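Local atomic coordinates of MCG133388, isoform CRA_f (Mus musculus, PDB entry 4ZPO), a protein that probably acts as a calcium-dependent cell-adhesion protein that may help establish and maintain specific neuronal connections in the brain, seen here as its first three extracellular cadherin domains. Residues P102-S116 and S194-D208. Residues are numbered along the deposited sequence; the frame is centred on the assembly and turned at random.
With CA (calcium ion), chain E; CA (calcium ion), chain D; MAN (alpha-D-mannopyranose), chain J; MAN (alpha-D-mannopyranose), chain I.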
loop_
_atom_site.group_PDB
_atom_site.type_symbol
_atom_site.label_atom_id
_atom_site.label_comp_id
_atom_site.label_asym_id
_atom_site.label_seq_id
_atom_site.Cartn_x
_atom_site.Cartn_y
_atom_site.Cartn_z
ATOM N N PRO A 102 10.942 -8.467 9.563
ATOM C CA PRO A 102 9.534 -8.084 9.413
ATOM C C PRO A 102 8.883 -8.680 8.169
ATOM O O PRO A 102 9.427 -8.574 7.071
ATOM C CB PRO A 102 9.602 -6.560 9.319
ATOM C CG PRO A 102 10.786 -6.209 10.145
ATOM C CD PRO A 102 11.785 -7.308 9.912
ATOM N N SER A 103 7.723 -9.300 8.350
ATOM C CA SER A 103 7.072 -10.036 7.275
ATOM C C SER A 103 5.670 -9.514 6.968
ATOM O O SER A 103 4.884 -9.236 7.874
ATOM C CB SER A 103 7.002 -11.525 7.630
ATOM O OG SER A 103 6.353 -12.266 6.612
ATOM N N PHE A 104 5.366 -9.387 5.680
ATOM C CA PHE A 104 4.025 -9.025 5.242
ATOM C C PHE A 104 3.303 -10.248 4.693
ATOM O O PHE A 104 3.936 -11.176 4.188
ATOM C CB PHE A 104 4.074 -7.919 4.183
ATOM C CG PHE A 104 4.348 -6.553 4.744
ATOM C CD1 PHE A 104 3.336 -5.826 5.350
ATOM C CD2 PHE A 104 5.612 -5.994 4.658
ATOM C CE1 PHE A 104 3.581 -4.569 5.867
ATOM C CE2 PHE A 104 5.863 -4.736 5.172
ATOM C CZ PHE A 104 4.845 -4.023 5.777
ATOM N N ALA A 105 1.978 -10.246 4.800
ATOM C CA ALA A 105 1.167 -11.349 4.298
ATOM C C ALA A 105 1.303 -11.476 2.785
ATOM O O ALA A 105 1.371 -12.581 2.248
ATOM C CB ALA A 105 -0.289 -11.155 4.687
ATOM N N THR A 106 1.344 -10.334 2.107
ATOM C CA THR A 106 1.482 -10.305 0.657
ATOM C C THR A 106 2.539 -9.287 0.236
ATOM O O THR A 106 2.593 -8.181 0.774
ATOM C CB THR A 106 0.140 -9.976 -0.030
ATOM O OG1 THR A 106 0.371 -9.652 -1.406
ATOM C CG2 THR A 106 -0.541 -8.797 0.654
ATOM N N PRO A 107 3.391 -9.663 -0.729
ATOM C CA PRO A 107 4.471 -8.791 -1.205
ATOM C C PRO A 107 3.960 -7.545 -1.926
ATOM O O PRO A 107 4.669 -6.541 -1.986
ATOM C CB PRO A 107 5.252 -9.693 -2.168
ATOM C CG PRO A 107 4.266 -10.718 -2.610
ATOM C CD PRO A 107 3.390 -10.966 -1.418
ATOM N N ASP A 108 2.745 -7.612 -2.463
ATOM C CA ASP A 108 2.173 -6.480 -3.184
ATOM C C ASP A 108 0.725 -6.209 -2.777
ATOM O O ASP A 108 -0.015 -7.125 -2.419
ATOM C CB ASP A 108 2.264 -6.710 -4.696
ATOM C CG ASP A 108 1.968 -8.145 -5.087
ATOM O OD1 ASP A 108 1.163 -8.803 -4.396
ATOM O OD2 ASP A 108 2.548 -8.618 -6.088
ATOM N N ARG A 109 0.335 -4.940 -2.836
ATOM C CA ARG A 109 -1.003 -4.513 -2.442
ATOM C C ARG A 109 -1.589 -3.543 -3.465
ATOM O O ARG A 109 -0.938 -2.575 -3.855
ATOM C CB ARG A 109 -0.965 -3.860 -1.057
ATOM C CG ARG A 109 -2.238 -3.121 -0.675
ATOM C CD ARG A 109 -3.329 -4.073 -0.216
ATOM N NE ARG A 109 -4.606 -3.388 -0.033
ATOM C CZ ARG A 109 -4.939 -2.700 1.055
ATOM N NH1 ARG A 109 -4.085 -2.596 2.066
ATOM N NH2 ARG A 109 -6.125 -2.111 1.131
ATOM N N GLU A 110 -2.818 -3.806 -3.897
ATOM C CA GLU A 110 -3.486 -2.941 -4.863
ATOM C C GLU A 110 -4.591 -2.118 -4.207
ATOM O O GLU A 110 -5.364 -2.632 -3.400
ATOM C CB GLU A 110 -4.063 -3.764 -6.017
ATOM C CG GLU A 110 -4.870 -2.949 -7.016
ATOM C CD GLU A 110 -5.344 -3.770 -8.198
ATOM O OE1 GLU A 110 -4.581 -4.644 -8.660
ATOM O OE2 GLU A 110 -6.482 -3.542 -8.664
ATOM N N MET A 111 -4.655 -0.837 -4.558
ATOM C CA MET A 111 -5.679 0.054 -4.029
ATOM C C MET A 111 -6.397 0.818 -5.136
ATOM O O MET A 111 -5.781 1.578 -5.882
ATOM C CB MET A 111 -5.069 1.042 -3.034
ATOM C CG MET A 111 -4.922 0.494 -1.630
ATOM S SD MET A 111 -4.361 1.745 -0.461
ATOM C CE MET A 111 -4.856 0.991 1.084
ATOM N N ARG A 112 -7.705 0.608 -5.233
ATOM C CA ARG A 112 -8.525 1.333 -6.193
ATOM C C ARG A 112 -9.162 2.546 -5.529
ATOM O O ARG A 112 -10.227 2.445 -4.921
ATOM C CB ARG A 112 -9.604 0.421 -6.780
ATOM C CG ARG A 112 -9.066 -0.865 -7.383
ATOM C CD ARG A 112 -9.478 -1.009 -8.836
ATOM N NE ARG A 112 -9.031 -2.278 -9.405
ATOM C CZ ARG A 112 -9.236 -2.645 -10.665
ATOM N NH1 ARG A 112 -9.882 -1.839 -11.497
ATOM N NH2 ARG A 112 -8.793 -3.820 -11.094
ATOM N N ILE A 113 -8.499 3.693 -5.644
ATOM C CA ILE A 113 -8.983 4.923 -5.028
ATOM C C ILE A 113 -9.606 5.856 -6.061
ATOM O O ILE A 113 -9.007 6.135 -7.100
ATOM C CB ILE A 113 -7.849 5.664 -4.294
ATOM C CG1 ILE A 113 -7.253 4.773 -3.203
ATOM C CG2 ILE A 113 -8.360 6.969 -3.696
ATOM C CD1 ILE A 113 -6.128 5.427 -2.428
ATOM N N SER A 114 -10.813 6.330 -5.767
ATOM C CA SER A 114 -11.513 7.257 -6.648
ATOM C C SER A 114 -10.762 8.577 -6.776
ATOM O O SER A 114 -10.064 8.999 -5.856
ATOM C CB SER A 114 -12.933 7.511 -6.139
ATOM O OG SER A 114 -13.574 8.522 -6.898
ATOM N N GLU A 115 -10.912 9.223 -7.926
ATOM C CA GLU A 115 -10.261 10.498 -8.188
ATOM C C GLU A 115 -10.869 11.609 -7.334
ATOM O O GLU A 115 -10.263 12.660 -7.138
ATOM C CB GLU A 115 -10.371 10.850 -9.672
ATOM C CG GLU A 115 -9.501 12.003 -10.121
ATOM C CD GLU A 115 -9.650 12.289 -11.599
ATOM O OE1 GLU A 115 -10.471 11.611 -12.255
ATOM O OE2 GLU A 115 -8.951 13.191 -12.106
ATOM N N SER A 116 -12.073 11.363 -6.827
ATOM C CA SER A 116 -12.781 12.345 -6.015
ATOM C C SER A 116 -12.544 12.126 -4.523
ATOM O O SER A 116 -13.332 12.576 -3.691
ATOM C CB SER A 116 -14.280 12.299 -6.315
ATOM O OG SER A 116 -14.815 11.018 -6.030
ATOM N N SER A 194 14.419 -5.229 7.958
ATOM C CA SER A 194 13.181 -4.716 7.384
ATOM C C SER A 194 12.526 -5.649 6.368
ATOM O O SER A 194 13.109 -6.645 5.942
ATOM C CB SER A 194 13.433 -3.345 6.737
ATOM O OG SER A 194 14.571 -3.366 5.889
ATOM N N GLY A 195 11.295 -5.305 6.003
ATOM C CA GLY A 195 10.538 -6.006 4.981
ATOM C C GLY A 195 9.622 -5.008 4.297
ATOM O O GLY A 195 9.190 -4.035 4.918
ATOM N N THR A 196 9.324 -5.236 3.022
ATOM C CA THR A 196 8.559 -4.261 2.248
ATOM C C THR A 196 7.227 -4.797 1.738
ATOM O O THR A 196 6.975 -6.003 1.751
ATOM C CB THR A 196 9.363 -3.755 1.034
ATOM O OG1 THR A 196 9.769 -4.871 0.230
ATOM C CG2 THR A 196 10.596 -2.988 1.490
ATOM N N SER A 197 6.383 -3.876 1.289
ATOM C CA SER A 197 5.115 -4.212 0.658
ATOM C C SER A 197 4.814 -3.174 -0.417
ATOM O O SER A 197 4.665 -1.989 -0.120
ATOM C CB SER A 197 3.988 -4.271 1.689
ATOM O OG SER A 197 2.790 -4.754 1.107
ATOM N N LEU A 198 4.743 -3.620 -1.667
ATOM C CA LEU A 198 4.582 -2.710 -2.797
ATOM C C LEU A 198 3.120 -2.321 -3.005
ATOM O O LEU A 198 2.319 -3.118 -3.493
ATOM C CB LEU A 198 5.154 -3.344 -4.070
ATOM C CG LEU A 198 5.460 -2.440 -5.268
ATOM C CD1 LEU A 198 4.238 -2.247 -6.157
ATOM C CD2 LEU A 198 6.004 -1.097 -4.800
ATOM N N ILE A 199 2.784 -1.089 -2.639
ATOM C CA ILE A 199 1.425 -0.584 -2.795
ATOM C C ILE A 199 1.267 0.183 -4.104
ATOM O O ILE A 199 1.931 1.196 -4.322
ATOM C CB ILE A 199 1.028 0.340 -1.629
ATOM C CG1 ILE A 199 1.266 -0.357 -0.289
ATOM C CG2 ILE A 199 -0.426 0.772 -1.765
ATOM C CD1 ILE A 199 1.113 0.557 0.904
ATOM N N SER A 200 0.387 -0.306 -4.972
ATOM C CA SER A 200 0.114 0.367 -6.235
ATOM C C SER A 200 -1.289 0.963 -6.230
ATOM O O SER A 200 -2.282 0.242 -6.338
ATOM C CB SER A 200 0.277 -0.596 -7.413
ATOM O OG SER A 200 -0.707 -1.613 -7.382
ATOM N N VAL A 201 -1.365 2.284 -6.099
ATOM C CA VAL A 201 -2.647 2.978 -6.064
ATOM C C VAL A 201 -3.207 3.182 -7.467
ATOM O O VAL A 201 -2.585 3.835 -8.305
ATOM C CB VAL A 201 -2.527 4.349 -5.369
ATOM C CG1 VAL A 201 -3.855 5.090 -5.427
ATOM C CG2 VAL A 201 -2.068 4.177 -3.932
ATOM N N ILE A 202 -4.383 2.617 -7.716
ATOM C CA ILE A 202 -5.061 2.797 -8.994
ATOM C C ILE A 202 -6.091 3.913 -8.889
ATOM O O ILE A 202 -7.096 3.775 -8.194
ATOM C CB ILE A 202 -5.761 1.506 -9.460
ATOM C CG1 ILE A 202 -4.828 0.302 -9.313
ATOM C CG2 ILE A 202 -6.244 1.650 -10.896
ATOM C CD1 ILE A 202 -3.596 0.377 -10.181
ATOM N N VAL A 203 -5.837 5.022 -9.577
ATOM C CA VAL A 203 -6.757 6.152 -9.555
ATOM C C VAL A 203 -7.924 5.919 -10.508
ATOM O O VAL A 203 -7.760 5.949 -11.726
ATOM C CB VAL A 203 -6.054 7.468 -9.929
ATOM C CG1 VAL A 203 -7.052 8.615 -9.936
ATOM C CG2 VAL A 203 -4.920 7.756 -8.961
ATOM N N LEU A 204 -9.104 5.680 -9.940
ATOM C CA LEU A 204 -10.312 5.481 -10.731
ATOM C C LEU A 204 -10.805 6.814 -11.280
ATOM O O LEU A 204 -10.652 7.850 -10.636
ATOM C CB LEU A 204 -11.401 4.812 -9.891
ATOM C CG LEU A 204 -11.051 3.432 -9.332
ATOM C CD1 LEU A 204 -12.183 2.893 -8.467
ATOM C CD2 LEU A 204 -10.729 2.463 -10.460
ATOM N N ASP A 205 -11.403 6.783 -12.467
ATOM C CA ASP A 205 -11.807 8.008 -13.147
ATOM C C ASP A 205 -13.075 8.624 -12.563
ATOM O O ASP A 205 -14.007 7.918 -12.177
ATOM C CB ASP A 205 -12.011 7.746 -14.639
ATOM C CG ASP A 205 -12.245 9.022 -15.425
ATOM O OD1 ASP A 205 -11.562 10.029 -15.143
ATOM O OD2 ASP A 205 -13.115 9.020 -16.321
ATOM N N VAL A 206 -13.089 9.952 -12.503
ATOM C CA VAL A 206 -14.267 10.718 -12.116
ATOM C C VAL A 206 -14.444 11.849 -13.119
ATOM O O VAL A 206 -13.465 12.472 -13.523
ATOM C CB VAL A 206 -14.141 11.289 -10.685
ATOM C CG1 VAL A 206 -15.257 12.280 -10.392
ATOM C CG2 VAL A 206 -14.139 10.163 -9.660
ATOM N N ASN A 207 -15.680 12.103 -13.542
ATOM C CA ASN A 207 -15.933 13.184 -14.487
ATOM C C ASN A 207 -15.635 14.544 -13.864
ATOM O O ASN A 207 -16.535 15.225 -13.374
ATOM C CB ASN A 207 -17.378 13.139 -14.986
ATOM C CG ASN A 207 -17.574 13.915 -16.276
ATOM O OD1 ASN A 207 -16.883 14.901 -16.537
ATOM N ND2 ASN A 207 -18.520 13.470 -17.092
ATOM N N ASP A 208 -14.363 14.932 -13.886
ATOM C CA ASP A 208 -13.941 16.210 -13.322
ATOM C C ASP A 208 -13.388 17.126 -14.407
ATOM O O ASP A 208 -12.587 18.021 -14.134
ATOM C CB ASP A 208 -12.895 15.998 -12.223
ATOM C CG ASP A 208 -11.579 15.467 -12.762
ATOM O OD1 ASP A 208 -11.467 14.244 -12.968
ATOM O OD2 ASP A 208 -10.652 16.276 -12.978
HETATM CA CA CA E . -11.241 12.451 -14.689
HETATM CA CA CA D . -8.928 15.572 -11.413
HETATM C C1 MAN J . 9.153 -4.770 -1.067
HETATM C C2 MAN J . 9.163 -6.186 -1.685
HETATM C C3 MAN J . 10.559 -6.536 -2.227
HETATM C C4 MAN J . 11.151 -5.387 -3.057
HETATM C C5 MAN J . 11.135 -4.094 -2.233
HETATM C C6 MAN J . 11.669 -2.895 -2.992
HETATM O O2 MAN J . 8.271 -6.281 -2.801
HETATM O O3 MAN J . 10.538 -7.734 -2.998
HETATM O O4 MAN J . 12.489 -5.697 -3.421
HETATM O O5 MAN J . 9.773 -3.803 -1.873
HETATM O O6 MAN J . 10.561 -2.098 -3.401
HETATM C C1 MAN I . 14.719 -2.080 5.243
HETATM C C2 MAN I . 15.697 -2.496 4.128
HETATM C C3 MAN I . 17.053 -2.857 4.736
HETATM C C4 MAN I . 17.566 -1.736 5.650
HETATM C C5 MAN I . 16.516 -1.424 6.728
HETATM C C6 MAN I . 16.904 -0.252 7.605
HETATM O O2 MAN I . 15.952 -1.411 3.231
HETATM O O3 MAN I . 18.022 -3.157 3.732
HETATM O O4 MAN I . 18.772 -2.141 6.280
HETATM O O5 MAN I . 15.260 -1.092 6.094
HETATM O O6 MAN I . 15.723 0.245 8.222
#
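Glu115 and Asp208 meet through two calcium ions. With CG anti to the backbone N (chi1 -168°) and the chain extended beyond it, Glu115 carries its carboxylate across to the 205-208 loop and splits it: OE1 binds one calcium ion at 2.7 Å, OE2 the other at 2.5 Å. Asp208 divides its oxygens likewise, its carboxylate plane turned 82° from that of Glu115. Asp205 OD1 and the carbonyl O of Val206 join the first ion, completed by Glu174 and Asp241; Asp172 joins the second. Glu115 OE1 also accepts a hydrogen bond from the backbone N of Val206 (3.1 Å), nearly along its C-O axis, which, with the two metal bonds, helps fix the carboxylate's rotation.

Behind this site, strands 108-114 and 194-204 run parallel, their backbone bonds alternating from Leu198 N to Pro107 O (2.9 Å) through to Leu204 N to Ile113 O. On the buried face, branched Ile113 and Val201 mesh obliquely, Ile113 CD1 lying 3.8 Å from Val201 CG1; Phe149 packs on both and Phe123 on Ile113. The opposite face is more exposed and suits charge: Arg112 NE bridges Glu110 OE2 while its aliphatic part crosses Leu204 at about a right angle.

Before strand 108-114, the Phe104 ring lies flat against Ser197, whose CB sits over the ring centre, 3.8 Å from the centroid, a CH-pi contact; the ring's edge faces Gly195 O. With an alanine in place of Phe104, Ser197 CB would probably lose the ring face it packs on, and a gap would open beside Gly195. Nearby, Thr196 OG1 carries an O-linked mannose.

The ends that follow the first and last strands of the second cadherin domain thus bind the same calcium ions, one of which also takes Asp241 of the third domain; the paired carboxylates, which would probably repel each other without the metal, are brought together by calcium, consistent with calcium-dependent stiffening of cadherin linkers.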